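Local coordinates for putative large adhesion protein (Lap) involved in biofilm formation (Marinobacter hydrocarbonoclasticus ATCC 49840, PDB 6M8M) that probably anchors its bacterium in biofilms as a large RTX adhesin, this PA14 domain binding glucose through a bound calcium ion, at residues Y42-A46 with F63-E68; N53-V57 with V178-Q182. One frame throughout, in Å; residues are numbered along the deposited sequence.

Contact 1: residues Y42-A46 with F63-E68; sequences YYAYA and FIAANE
Y45 turns the edge of its ring onto the face of F63 in a T-shaped pair, the ring centroids 4.9 Å apart and the planes at 72°. The leading atom is Y45 CD2, which stands over the middle of the phenyl ring and comes within 3.6 Å of F63 CD1. The other face of F63 is covered from its own segment: the amide nitrogen of N67 lies above the ring centre, so the phenyl group is held between a tyrosine edge and an asparagine amide. That amide is fixed in turn by a nearly straight hydrogen bond from N67 ND2 to F63 O (2.9 Å, 171°), in the plane of the amide. F63 O also takes the backbone N-H of A66, and so receives two donors. F63 CE2 also lies 3.7 Å from A44 O of the strand, which approaches the ring obliquely.

Y43 makes the second half of the contact. Its chi1 of -61° sets CG anti to the carbonyl carbon and swings the ring out to the helix, where I64 crosses it at about a right angle. I64 CG1 sits over one face, 4.2 Å from the ring centroid in a CH-pi contact, while I64 CG2 reaches 3.6 Å from Y43 OH. The ring edge looks at the backbone of N67, with Y43 CE2 3.5 Å from N67 O.

I115 of strand 113-122 touches both F63 and I64, and Y45 OH is hydrogen-bonded to G52 O. No hydrogen bond joins the two segments; helix 57-66 is held against strand 38-45 by aromatic and aliphatic packing, while N67 ND2 and Y45 OH find their acceptors in F63 O and G52 O, not across the contact.

Contact 2: residues N53-V57 with V178-Q182; sequences NLSNV and VYWDQ. With CA (calcium ion), chain D; CA (calcium ion), chain E; BGC (beta-D-glucopyranose), chain B.
W180 lays its indole along the backbone of L54 to V57, and this is the close-packed part. L54 CB lies 3.6 Å from W180 CD1 at the pyrrole end, and W180 CZ2 comes 3.5 Å from S55 C. V57 crosses the far end of the ring at about a right angle, V57 CG2 being 3.8 Å from W180 CZ3. N56 O stands over one face, toward the rim. A chi1 of 72° turns the indole toward this backbone. W180 NE1 finds its polar partner outside, in N154. Farther along, V57 and V178 touch only lightly.

At the other end the contact is polar, partly exposed and hydrated. N53 ND2 donates to Q182 OE1 (2.9 Å, 148°), tilted from the carbonyl plane, with the two amides 64° apart. Both residues bind one calcium ion, through N53 OD1 and Q182 O, and a water on that ion also donates to Q182 OE1. Q47 and D113 complete the protein ligands. Two donors thus orient the Q182 amide, whose NE2 hydrogen-bonds glucose O1 at 2.9 Å.

D181 OD1 binds a second calcium ion at 2.3 Å, and glucose O1 and O2 chelate that same ion. The D181 carboxylate is also hydrogen-bonded to L87. D136, D137, G183 and A185 supply the ion's other ligands: the calcium-dependent sugar site of a PA14 lectin domain.

From the N terminus, strand 38-45 supplies the first half of contact 1; the chain then runs through the loop that gives 53-57 to contact 2 before entering helix 57-66, whose end returns to the strand and closes contact 1 as a short loop. Contact 2 closes only after a long excursion through most of the domain, when the end of strand 174-181 and the residue after it bring 178-182 back to that loop. The segments therefore alternate and the two closures cross. Their side chains also meet, Y45 CE2 packing on L54 CD2 and I64 CD1 on V178 CG1. Together they fasten the helix and its preceding loop across the larger antiparallel sheet, with contact 2 reaching the calcium and sugar sites.

Contact 1: residues Y42-A46 with F63-E68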
ATOM      1  N   TYR A  42      -2.848   7.624  -5.005  1.00  5.00           N
ATOM      2  CA  TYR A  42      -3.896   6.798  -5.599  1.00  4.40           C
ATOM      3  C   TYR A  42      -3.883   7.015  -7.105  1.00  5.03           C
ATOM      4  O   TYR A  42      -3.872   8.167  -7.563  1.00  6.04           O
ATOM      5  CB  TYR A  42      -5.265   7.186  -5.038  1.00  4.88           C
ATOM      6  CG  TYR A  42      -6.410   6.412  -5.635  1.00  5.41           C
ATOM      7  CD1 TYR A  42      -7.058   6.851  -6.784  1.00  6.54           C
ATOM      8  CD2 TYR A  42      -6.838   5.223  -5.063  1.00  6.34           C
ATOM      9  CE1 TYR A  42      -8.107   6.125  -7.335  1.00  6.06           C
ATOM     10  CE2 TYR A  42      -7.887   4.509  -5.587  1.00  6.00           C
ATOM     11  CZ  TYR A  42      -8.506   4.951  -6.729  1.00  5.47           C
ATOM     12  OH  TYR A  42      -9.555   4.218  -7.213  1.00  6.46           O
ATOM     13  N   TYR A  43      -3.920   5.923  -7.866  1.00  5.14           N
ATOM     14  CA  TYR A  43      -3.945   5.949  -9.322  1.00  5.16           C
ATOM     15  C   TYR A  43      -5.161   5.183  -9.817  1.00  5.29           C
ATOM     16  O   TYR A  43      -5.340   4.001  -9.501  1.00  6.21           O
ATOM     17  CB  TYR A  43      -2.697   5.281  -9.903  1.00  5.56           C
ATOM     18  CG  TYR A  43      -1.407   5.941  -9.527  1.00  6.29           C
ATOM     19  CD1 TYR A  43      -0.836   5.742  -8.288  1.00  7.07           C
ATOM     20  CD2 TYR A  43      -0.755   6.780 -10.414  1.00  7.28           C
ATOM     21  CE1 TYR A  43       0.357   6.378  -7.943  1.00  8.19           C
ATOM     22  CE2 TYR A  43       0.405   7.404 -10.086  1.00  9.75           C
ATOM     23  CZ  TYR A  43       0.958   7.212  -8.859  1.00  9.00           C
ATOM     24  OH  TYR A  43       2.135   7.888  -8.595  1.00 12.72           O
ATOM     25  N   ALA A  44      -5.972   5.850 -10.627  1.00  5.22           N
ATOM     26  CA  ALA A  44      -7.057   5.218 -11.359  1.00  6.16           C
ATOM     27  C   ALA A  44      -6.474   4.559 -12.598  1.00  6.80           C
ATOM     28  O   ALA A  44      -5.676   5.172 -13.312  1.00 10.93           O
ATOM     29  CB  ALA A  44      -8.056   6.287 -11.785  1.00  7.01           C
ATOM     30  N   TYR A  45      -6.814   3.305 -12.832  1.00  5.79           N
ATOM     31  CA  TYR A  45      -6.346   2.580 -14.009  1.00  5.30           C
ATOM     32  C   TYR A  45      -7.566   2.038 -14.735  1.00  6.42           C
ATOM     33  O   TYR A  45      -8.400   1.363 -14.130  1.00  5.93           O
ATOM     34  CB  TYR A  45      -5.415   1.454 -13.587  1.00  6.09           C
ATOM     35  CG  TYR A  45      -4.878   0.598 -14.721  1.00  5.60           C
ATOM     36  CD1 TYR A  45      -5.640  -0.425 -15.261  1.00  6.38           C
ATOM     37  CD2 TYR A  45      -3.602   0.782 -15.220  1.00  5.79           C
ATOM     38  CE1 TYR A  45      -5.148  -1.235 -16.279  1.00  5.71           C
ATOM     39  CE2 TYR A  45      -3.106  -0.025 -16.236  1.00  6.31           C
ATOM     40  CZ  TYR A  45      -3.880  -1.035 -16.745  1.00  5.34           C
ATOM     41  OH  TYR A  45      -3.357  -1.854 -17.734  1.00  6.11           O
ATOM     42  N   ALA A  46      -7.671   2.354 -16.022  1.00  6.24           N
ATOM     43  CA  ALA A  46      -8.813   1.976 -16.850  1.00  6.45           C
ATOM     44  C   ALA A  46      -8.414   0.802 -17.729  1.00  6.69           C
ATOM     45  O   ALA A  46      -7.692   0.970 -18.715  1.00  7.13           O
ATOM     46  CB  ALA A  46      -9.253   3.162 -17.707  1.00  7.78           C
ATOM     47  N   PHE A  63       3.099   1.567 -14.494  1.00  5.71           N
ATOM     48  CA  PHE A  63       2.041   2.563 -14.594  1.00  6.17           C
ATOM     49  C   PHE A  63       2.300   3.719 -13.631  1.00  5.94           C
ATOM     50  O   PHE A  63       2.184   4.903 -14.001  1.00  7.24           O
ATOM     51  CB  PHE A  63       0.674   1.942 -14.320  1.00  6.59           C
ATOM     52  CG  PHE A  63      -0.460   2.852 -14.672  1.00  6.20           C
ATOM     53  CD1 PHE A  63      -0.862   3.000 -15.989  1.00  6.88           C
ATOM     54  CD2 PHE A  63      -1.111   3.586 -13.697  1.00  6.95           C
ATOM     55  CE1 PHE A  63      -1.889   3.857 -16.325  1.00  7.78           C
ATOM     56  CE2 PHE A  63      -2.162   4.431 -14.029  1.00  8.34           C
ATOM     57  CZ  PHE A  63      -2.536   4.573 -15.342  1.00  8.16           C
ATOM     58  N   ILE A  64       2.667   3.402 -12.389  1.00  5.53           N
ATOM     59  CA  ILE A  64       2.972   4.452 -11.419  1.00  6.39           C
ATOM     60  C   ILE A  64       4.058   5.373 -11.957  1.00  7.76           C
ATOM     61  O   ILE A  64       3.948   6.602 -11.878  1.00  8.11           O
ATOM     62  CB  ILE A  64       3.403   3.832 -10.080  1.00  6.05           C
ATOM     63  CG1 ILE A  64       2.240   3.134  -9.378  1.00  6.41           C
ATOM     64  CG2 ILE A  64       4.043   4.887  -9.192  1.00  8.26           C
ATOM     65  CD1 ILE A  64       2.679   2.260  -8.226  1.00  6.81           C
ATOM     66  N   ALA A  65       5.128   4.798 -12.499  1.00  7.16           N
ATOM     67  CA  ALA A  65       6.293   5.597 -12.855  1.00  8.75           C
ATOM     68  C   ALA A  65       6.025   6.547 -14.008  1.00 10.92           C
ATOM     69  O   ALA A  65       6.743   7.545 -14.147  1.00 14.45           O
ATOM     70  CB  ALA A  65       7.472   4.685 -13.205  1.00  9.38           C
ATOM     71  N   ALA A  66       5.024   6.270 -14.827  1.00  9.28           N
ATOM     72  CA  ALA A  66       4.721   7.073 -16.001  1.00 11.94           C
ATOM     73  C   ALA A  66       3.542   8.008 -15.783  1.00 10.95           C
ATOM     74  O   ALA A  66       3.143   8.707 -16.720  1.00 13.91           O
ATOM     75  CB  ALA A  66       4.440   6.149 -17.194  1.00 14.38           C
ATOM     76  N   ASN A  67       2.971   8.048 -14.580  1.00 10.87           N
ATOM     77  CA  ASN A  67       1.760   8.816 -14.345  1.00 11.94           C
ATOM     78  C   ASN A  67       1.878   9.587 -13.044  1.00 11.64           C
ATOM     79  O   ASN A  67       2.618   9.213 -12.139  1.00 18.19           O
ATOM     80  CB  ASN A  67       0.530   7.906 -14.279  1.00 12.71           C
ATOM     81  CG  ASN A  67       0.136   7.392 -15.629  1.00 13.17           C
ATOM     82  OD1 ASN A  67      -0.574   8.077 -16.369  1.00 15.65           O
ATOM     83  ND2 ASN A  67       0.602   6.200 -15.987  1.00 11.17           N
ATOM     84  N   GLU A  68       1.151  10.691 -12.976  1.00 17.26           N
ATOM     85  CA  GLU A  68       0.990  11.388 -11.715  1.00 14.02           C
ATOM     86  C   GLU A  68      -0.257  10.858 -11.018  1.00 11.35           C
ATOM     87  O   GLU A  68      -1.247  10.484 -11.652  1.00 13.23           O
ATOM     88  CB  GLU A  68       0.900  12.900 -11.897  1.00 20.29           C
ATOM     89  CG  GLU A  68       0.942  13.651 -10.571  1.00 21.94           C
ATOM     90  CD  GLU A  68       1.300  15.109 -10.739  1.00 28.29           C
ATOM     91  OE1 GLU A  68       0.757  15.949  -9.990  1.00 33.22           O
ATOM     92  OE2 GLU A  68       2.125  15.410 -11.623  1.00 25.61           O
TER

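Contact 2: residues N53-V57 with V178-Q182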
ATOM      1  N   ASN A  53      -5.666  -6.115 -17.744  1.00  5.93           N
ATOM      2  CA  ASN A  53      -5.959  -6.233 -16.323  1.00  5.10           C
ATOM      3  C   ASN A  53      -4.690  -6.078 -15.497  1.00  5.57           C
ATOM      4  O   ASN A  53      -3.627  -6.566 -15.877  1.00  6.21           O
ATOM      5  CB  ASN A  53      -6.564  -7.610 -16.071  1.00  5.56           C
ATOM      6  CG  ASN A  53      -7.157  -7.735 -14.696  1.00  4.84           C
ATOM      7  OD1 ASN A  53      -7.564  -6.743 -14.088  1.00  4.67           O
ATOM      8  ND2 ASN A  53      -7.212  -8.951 -14.190  1.00  5.56           N
ATOM      9  N   LEU A  54      -4.791  -5.395 -14.365  1.00  5.05           N
ATOM     10  CA  LEU A  54      -3.665  -5.356 -13.443  1.00  5.42           C
ATOM     11  C   LEU A  54      -3.462  -6.739 -12.854  1.00  4.85           C
ATOM     12  O   LEU A  54      -4.403  -7.357 -12.353  1.00  6.45           O
ATOM     13  CB  LEU A  54      -3.907  -4.355 -12.325  1.00  5.16           C
ATOM     14  CG  LEU A  54      -3.966  -2.900 -12.784  1.00  5.88           C
ATOM     15  CD1 LEU A  54      -4.119  -2.003 -11.552  1.00  6.07           C
ATOM     16  CD2 LEU A  54      -2.748  -2.481 -13.588  1.00  6.18           C
ATOM     17  N   SER A  55      -2.233  -7.228 -12.899  1.00  5.49           N
ATOM     18  CA  SER A  55      -1.983  -8.564 -12.372  1.00  5.85           C
ATOM     19  C   SER A  55      -0.580  -8.796 -11.833  1.00  6.04           C
ATOM     20  O   SER A  55      -0.342  -9.887 -11.311  1.00  6.46           O
ATOM     21  CB  SER A  55      -2.280  -9.621 -13.427  1.00  9.00           C
ATOM     22  OG  SER A  55      -1.322  -9.521 -14.457  1.00 11.90           O
ATOM     23  N   ASN A  56       0.355  -7.852 -11.925  1.00  6.07           N
ATOM     24  CA  ASN A  56       1.681  -8.097 -11.378  1.00  5.31           C
ATOM     25  C   ASN A  56       2.358  -6.790 -11.001  1.00  4.67           C
ATOM     26  O   ASN A  56       1.987  -5.705 -11.460  1.00  5.55           O
ATOM     27  CB  ASN A  56       2.566  -8.961 -12.292  1.00  6.59           C
ATOM     28  CG  ASN A  56       2.868  -8.303 -13.604  1.00  7.04           C
ATOM     29  OD1 ASN A  56       3.711  -7.416 -13.696  1.00  7.42           O
ATOM     30  ND2 ASN A  56       2.205  -8.766 -14.661  1.00 13.94           N
ATOM     31  N   VAL A  57       3.360  -6.925 -10.138  1.00  4.99           N
ATOM     32  CA  VAL A  57       4.038  -5.778  -9.550  1.00  5.13           C
ATOM     33  C   VAL A  57       4.747  -4.943 -10.609  1.00  5.15           C
ATOM     34  O   VAL A  57       4.691  -3.706 -10.576  1.00  5.92           O
ATOM     35  CB  VAL A  57       5.027  -6.238  -8.461  1.00  5.17           C
ATOM     36  CG1 VAL A  57       5.901  -5.072  -7.996  1.00  7.55           C
ATOM     37  CG2 VAL A  57       4.303  -6.857  -7.276  1.00  6.53           C
ATOM     38  N   VAL A 178       3.541  -0.807  -2.832  1.00  4.22           N
ATOM     39  CA  VAL A 178       2.585  -0.687  -3.927  1.00  4.43           C
ATOM     40  C   VAL A 178       1.544  -1.784  -3.746  1.00  4.44           C
ATOM     41  O   VAL A 178       1.854  -2.883  -3.268  1.00  5.33           O
ATOM     42  CB  VAL A 178       3.224  -0.725  -5.328  1.00  5.80           C
ATOM     43  CG1 VAL A 178       4.232   0.408  -5.492  1.00  7.70           C
ATOM     44  CG2 VAL A 178       3.844  -2.065  -5.606  1.00  8.42           C
ATOM     45  N   TYR A 179       0.314  -1.483  -4.130  1.00  3.95           N
ATOM     46  CA  TYR A 179      -0.847  -2.338  -3.908  1.00  4.18           C
ATOM     47  C   TYR A 179      -1.800  -2.083  -5.064  1.00  4.08           C
ATOM     48  O   TYR A 179      -1.870  -0.954  -5.572  1.00  4.38           O
ATOM     49  CB  TYR A 179      -1.532  -2.017  -2.539  1.00  4.82           C
ATOM     50  CG  TYR A 179      -2.980  -2.407  -2.525  1.00  4.60           C
ATOM     51  CD1 TYR A 179      -3.379  -3.704  -2.253  1.00  4.33           C
ATOM     52  CD2 TYR A 179      -3.952  -1.488  -2.881  1.00  5.65           C
ATOM     53  CE1 TYR A 179      -4.712  -4.074  -2.312  1.00  4.98           C
ATOM     54  CE2 TYR A 179      -5.277  -1.842  -2.954  1.00  5.62           C
ATOM     55  CZ  TYR A 179      -5.653  -3.137  -2.685  1.00  4.18           C
ATOM     56  OH  TYR A 179      -6.974  -3.449  -2.808  1.00  5.32           O
ATOM     57  N   TRP A 180      -2.554  -3.105  -5.470  1.00  4.17           N
ATOM     58  CA  TRP A 180      -3.586  -2.874  -6.474  1.00  3.54           C
ATOM     59  C   TRP A 180      -4.824  -3.711  -6.239  1.00  3.67           C
ATOM     60  O   TRP A 180      -4.798  -4.765  -5.587  1.00  4.13           O
ATOM     61  CB  TRP A 180      -3.060  -3.125  -7.886  1.00  4.27           C
ATOM     62  CG  TRP A 180      -2.824  -4.561  -8.243  1.00  4.39           C
ATOM     63  CD1 TRP A 180      -3.692  -5.399  -8.853  1.00  5.29           C
ATOM     64  CD2 TRP A 180      -1.621  -5.307  -8.042  1.00  4.39           C
ATOM     65  NE1 TRP A 180      -3.116  -6.627  -9.043  1.00  5.44           N
ATOM     66  CE2 TRP A 180      -1.842  -6.598  -8.556  1.00  5.35           C
ATOM     67  CE3 TRP A 180      -0.376  -5.011  -7.469  1.00  4.77           C
ATOM     68  CZ2 TRP A 180      -0.861  -7.591  -8.540  1.00  5.83           C
ATOM     69  CZ3 TRP A 180       0.599  -5.996  -7.455  1.00  6.47           C
ATOM     70  CH2 TRP A 180       0.348  -7.271  -7.986  1.00  6.59           C
ATOM     71  N   ASP A 181      -5.910  -3.203  -6.818  1.00  4.25           N
ATOM     72  CA  ASP A 181      -7.148  -3.937  -7.003  1.00  3.69           C
ATOM     73  C   ASP A 181      -7.393  -4.096  -8.499  1.00  4.43           C
ATOM     74  O   ASP A 181      -7.480  -3.099  -9.228  1.00  4.58           O
ATOM     75  CB  ASP A 181      -8.337  -3.206  -6.370  1.00  4.49           C
ATOM     76  CG  ASP A 181      -9.640  -3.909  -6.663  1.00  4.64           C
ATOM     77  OD1 ASP A 181      -9.626  -5.151  -6.635  1.00  4.89           O
ATOM     78  OD2 ASP A 181     -10.654  -3.231  -6.946  1.00  5.30           O
ATOM     79  N   GLN A 182      -7.499  -5.345  -8.956  1.00  3.92           N
ATOM     80  CA  GLN A 182      -7.879  -5.637 -10.335  1.00  4.80           C
ATOM     81  C   GLN A 182      -9.375  -5.498 -10.561  1.00  4.28           C
ATOM     82  O   GLN A 182      -9.818  -5.482 -11.720  1.00  5.27           O
ATOM     83  CB  GLN A 182      -7.450  -7.060 -10.719  1.00  4.63           C
ATOM     84  CG  GLN A 182      -8.162  -8.191  -9.993  1.00  5.11           C
ATOM     85  CD  GLN A 182      -9.199  -8.941 -10.814  1.00  4.38           C
ATOM     86  OE1 GLN A 182      -9.184  -8.973 -12.054  1.00  5.02           O
ATOM     87  NE2 GLN A 182     -10.105  -9.584 -10.109  1.00  6.05           N
TER
HETATM   88 CA    CA D 303      -9.351  -5.238 -14.001  1.00  4.59          CA
HETATM   89 CA    CA E 304      -9.966  -7.376  -6.120  1.00  4.48          CA
HETATM   90  C2  BGC B 301     -11.574 -10.365  -6.235  1.00  5.73           C
HETATM   91  C3  BGC B 301     -12.174 -11.539  -5.535  1.00  7.97           C
HETATM   92  C4  BGC B 301     -11.995 -12.799  -6.345  1.00  7.41           C
HETATM   93  C5  BGC B 301     -10.523 -13.007  -6.673  1.00  8.26           C
HETATM   94  C6  BGC B 301     -10.249 -14.213  -7.514  1.00  9.06           C
HETATM   95  C1  BGC B 301     -10.113 -10.637  -6.550  1.00  5.97           C
HETATM   96  O1  BGC B 301      -9.579  -9.594  -7.240  1.00  4.57           O
HETATM   97  O2  BGC B 301     -11.609  -9.159  -5.459  1.00  5.81           O
HETATM   98  O3  BGC B 301     -13.577 -11.303  -5.283  1.00 11.08           O
HETATM   99  O4  BGC B 301     -12.419 -13.929  -5.583  1.00 12.34           O
HETATM  100  O5  BGC B 301     -10.007 -11.840  -7.391  1.00  6.57           O
HETATM  101  O6  BGC B 301     -10.951 -14.168  -8.730  1.00  8.81           O
HETATM  102  O   HOH W   1     -10.394  -7.468 -13.933  1.00  5.56           O